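Local coordinates for protein sulfur oxygenase/reductase (Halothiobacillus neapolitanus, PDB 6QPA) that probably catalyses the oxygen-dependent oxidation and disproportionation of elemental sulfur at a mononuclear iron site, at residues 8-13 / 197-202. Numbering follows the deposited sequence.
Sequences IAINMA and MIMKQF
Inside the curled antiparallel sheet of sulfur oxygenase reductase, whose family belongs to the dimeric alpha-beta barrel clan, I8 and I10 of strand 7-15 meet M197 and M199 of strand 193-204 across the barrel interior. The two short segments cross at 79° with axes 9.4 Å apart and share no hydrogen bond; the ends of four apolar side chains bridge the gap. I8 and M197 meet end to end, with I8 CD1 3.8 Å from M197 SD. With CG anti to the backbone N (chi1 173°) M197 extends toward the isoleucine, and a bend at its last torsion leaves CE 4.0 Å from I8 CD1. M199 serves both isoleucines: its SD is 4.0 Å from I8 CD1 and equally close to I10 CD1. Its chain also turns at the final torsion (chi3 -68°), which brings the methyl CE to 3.8 Å from I10 CD1, the two side chains crossing at a slant. All four residues are buried, and each sulfur lies against an isoleucine methyl. Y79 of strand 74-82 touches I8, I10 and M199, while L254 and H256 of strand 251-259 pack on M199 and M197, respectively. Strand 110-125, which carries the iron ligand E116, pairs with both strands and links them; the I10 side chain lies about 9 Å from the iron, and I198 packs on helix 172-189.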
loop_
_atom_site.group_PDB
_atom_site.type_symbol
_atom_site.label_atom_id
_atom_site.label_comp_id
_atom_site.label_asym_id
_atom_site.label_seq_id
_atom_site.Cartn_x
_atom_site.Cartn_y
_atom_site.Cartn_z
ATOM N N ILE A 8 36.358 51.650 -13.140
ATOM C CA ILE A 8 35.399 50.566 -12.977
ATOM C C ILE A 8 34.509 50.931 -11.809
ATOM O O ILE A 8 35.001 51.165 -10.699
ATOM C CB ILE A 8 36.072 49.204 -12.752
ATOM C CG1 ILE A 8 37.025 48.888 -13.899
ATOM C CG2 ILE A 8 34.997 48.066 -12.713
ATOM C CD1 ILE A 8 37.667 47.515 -13.769
ATOM N N ALA A 9 33.208 51.022 -12.068
ATOM C CA ALA A 9 32.218 51.127 -11.010
ATOM C C ALA A 9 31.713 49.729 -10.694
ATOM O O ALA A 9 31.357 48.968 -11.605
ATOM C CB ALA A 9 31.064 52.060 -11.408
ATOM N N ILE A 10 31.738 49.362 -9.419
ATOM C CA ILE A 10 31.289 48.042 -8.997
ATOM C C ILE A 10 30.037 48.224 -8.171
ATOM O O ILE A 10 30.103 48.666 -7.022
ATOM C CB ILE A 10 32.358 47.270 -8.215
ATOM C CG1 ILE A 10 33.609 47.140 -9.080
ATOM C CG2 ILE A 10 31.793 45.900 -7.828
ATOM C CD1 ILE A 10 34.790 46.402 -8.402
ATOM N N ASN A 11 28.894 47.881 -8.758
ATOM C CA ASN A 11 27.632 47.882 -8.039
ATOM C C ASN A 11 27.568 46.604 -7.208
ATOM O O ASN A 11 27.490 45.501 -7.759
ATOM C CB ASN A 11 26.472 47.975 -9.027
ATOM C CG ASN A 11 25.181 48.308 -8.356
ATOM O OD1 ASN A 11 24.591 47.468 -7.689
ATOM N ND2 ASN A 11 24.729 49.551 -8.517
ATOM N N MET A 12 27.613 46.750 -5.888
ATOM C CA MET A 12 27.655 45.634 -4.951
ATOM C C MET A 12 26.307 45.527 -4.262
ATOM O O MET A 12 25.827 46.509 -3.681
ATOM C CB MET A 12 28.759 45.830 -3.920
ATOM C CG MET A 12 30.144 45.986 -4.509
ATOM S SD MET A 12 31.274 46.607 -3.254
ATOM C CE MET A 12 32.828 46.434 -4.123
ATOM N N ALA A 13 25.693 44.347 -4.351
ATOM C CA ALA A 13 24.431 44.053 -3.695
ATOM C C ALA A 13 24.464 42.626 -3.171
ATOM O O ALA A 13 25.265 41.803 -3.611
ATOM C CB ALA A 13 23.243 44.212 -4.649
ATOM N N MET A 197 43.875 41.607 -11.726
ATOM C CA MET A 197 43.716 43.054 -11.753
ATOM C C MET A 197 43.719 43.548 -10.312
ATOM O O MET A 197 43.119 42.915 -9.440
ATOM C CB MET A 197 42.411 43.413 -12.497
ATOM C CG MET A 197 41.965 44.831 -12.508
ATOM S SD MET A 197 40.618 45.053 -13.723
ATOM C CE MET A 197 39.332 43.997 -13.039
ATOM N N ILE A 198 44.438 44.640 -10.057
ATOM C CA ILE A 198 44.456 45.288 -8.750
ATOM C C ILE A 198 43.604 46.545 -8.838
ATOM O O ILE A 198 43.895 47.443 -9.635
ATOM C CB ILE A 198 45.884 45.641 -8.313
ATOM C CG1 ILE A 198 46.725 44.372 -8.149
ATOM C CG2 ILE A 198 45.838 46.478 -7.018
ATOM C CD1 ILE A 198 48.204 44.639 -8.030
ATOM N N MET A 199 42.570 46.634 -8.012
ATOM C CA MET A 199 41.623 47.743 -8.076
ATOM C C MET A 199 41.621 48.476 -6.750
ATOM O O MET A 199 41.442 47.848 -5.698
ATOM C CB MET A 199 40.222 47.237 -8.392
ATOM C CG MET A 199 40.108 46.515 -9.713
ATOM S SD MET A 199 38.404 45.990 -10.091
ATOM C CE MET A 199 38.173 44.734 -8.851
ATOM N N LYS A 200 41.729 49.805 -6.812
ATOM C CA LYS A 200 41.825 50.671 -5.636
ATOM C C LYS A 200 40.581 51.548 -5.575
ATOM O O LYS A 200 40.303 52.284 -6.523
ATOM C CB LYS A 200 43.071 51.556 -5.725
ATOM C CG LYS A 200 43.306 52.471 -4.515
ATOM C CD LYS A 200 44.412 53.453 -4.821
ATOM C CE LYS A 200 44.721 54.363 -3.636
ATOM N NZ LYS A 200 45.670 55.408 -4.130
ATOM N N GLN A 201 39.846 51.483 -4.470
ATOM C CA GLN A 201 38.661 52.321 -4.324
ATOM C C GLN A 201 39.072 53.769 -4.071
ATOM O O GLN A 201 39.857 54.038 -3.162
ATOM C CB GLN A 201 37.783 51.821 -3.174
ATOM C CG GLN A 201 36.573 52.750 -2.970
ATOM C CD GLN A 201 35.737 52.468 -1.730
ATOM O OE1 GLN A 201 35.210 53.400 -1.126
ATOM N NE2 GLN A 201 35.607 51.185 -1.346
ATOM N N PHE A 202 38.545 54.709 -4.873
ATOM C CA PHE A 202 38.840 56.124 -4.669
ATOM C C PHE A 202 37.586 56.982 -4.542
ATOM O O PHE A 202 37.709 58.199 -4.434
ATOM C CB PHE A 202 39.748 56.680 -5.793
ATOM C CG PHE A 202 39.087 56.733 -7.161
ATOM C CD1 PHE A 202 39.087 55.623 -8.004
ATOM C CD2 PHE A 202 38.472 57.893 -7.601
ATOM C CE1 PHE A 202 38.478 55.669 -9.259
ATOM C CE2 PHE A 202 37.857 57.955 -8.858
ATOM C CZ PHE A 202 37.854 56.834 -9.688
#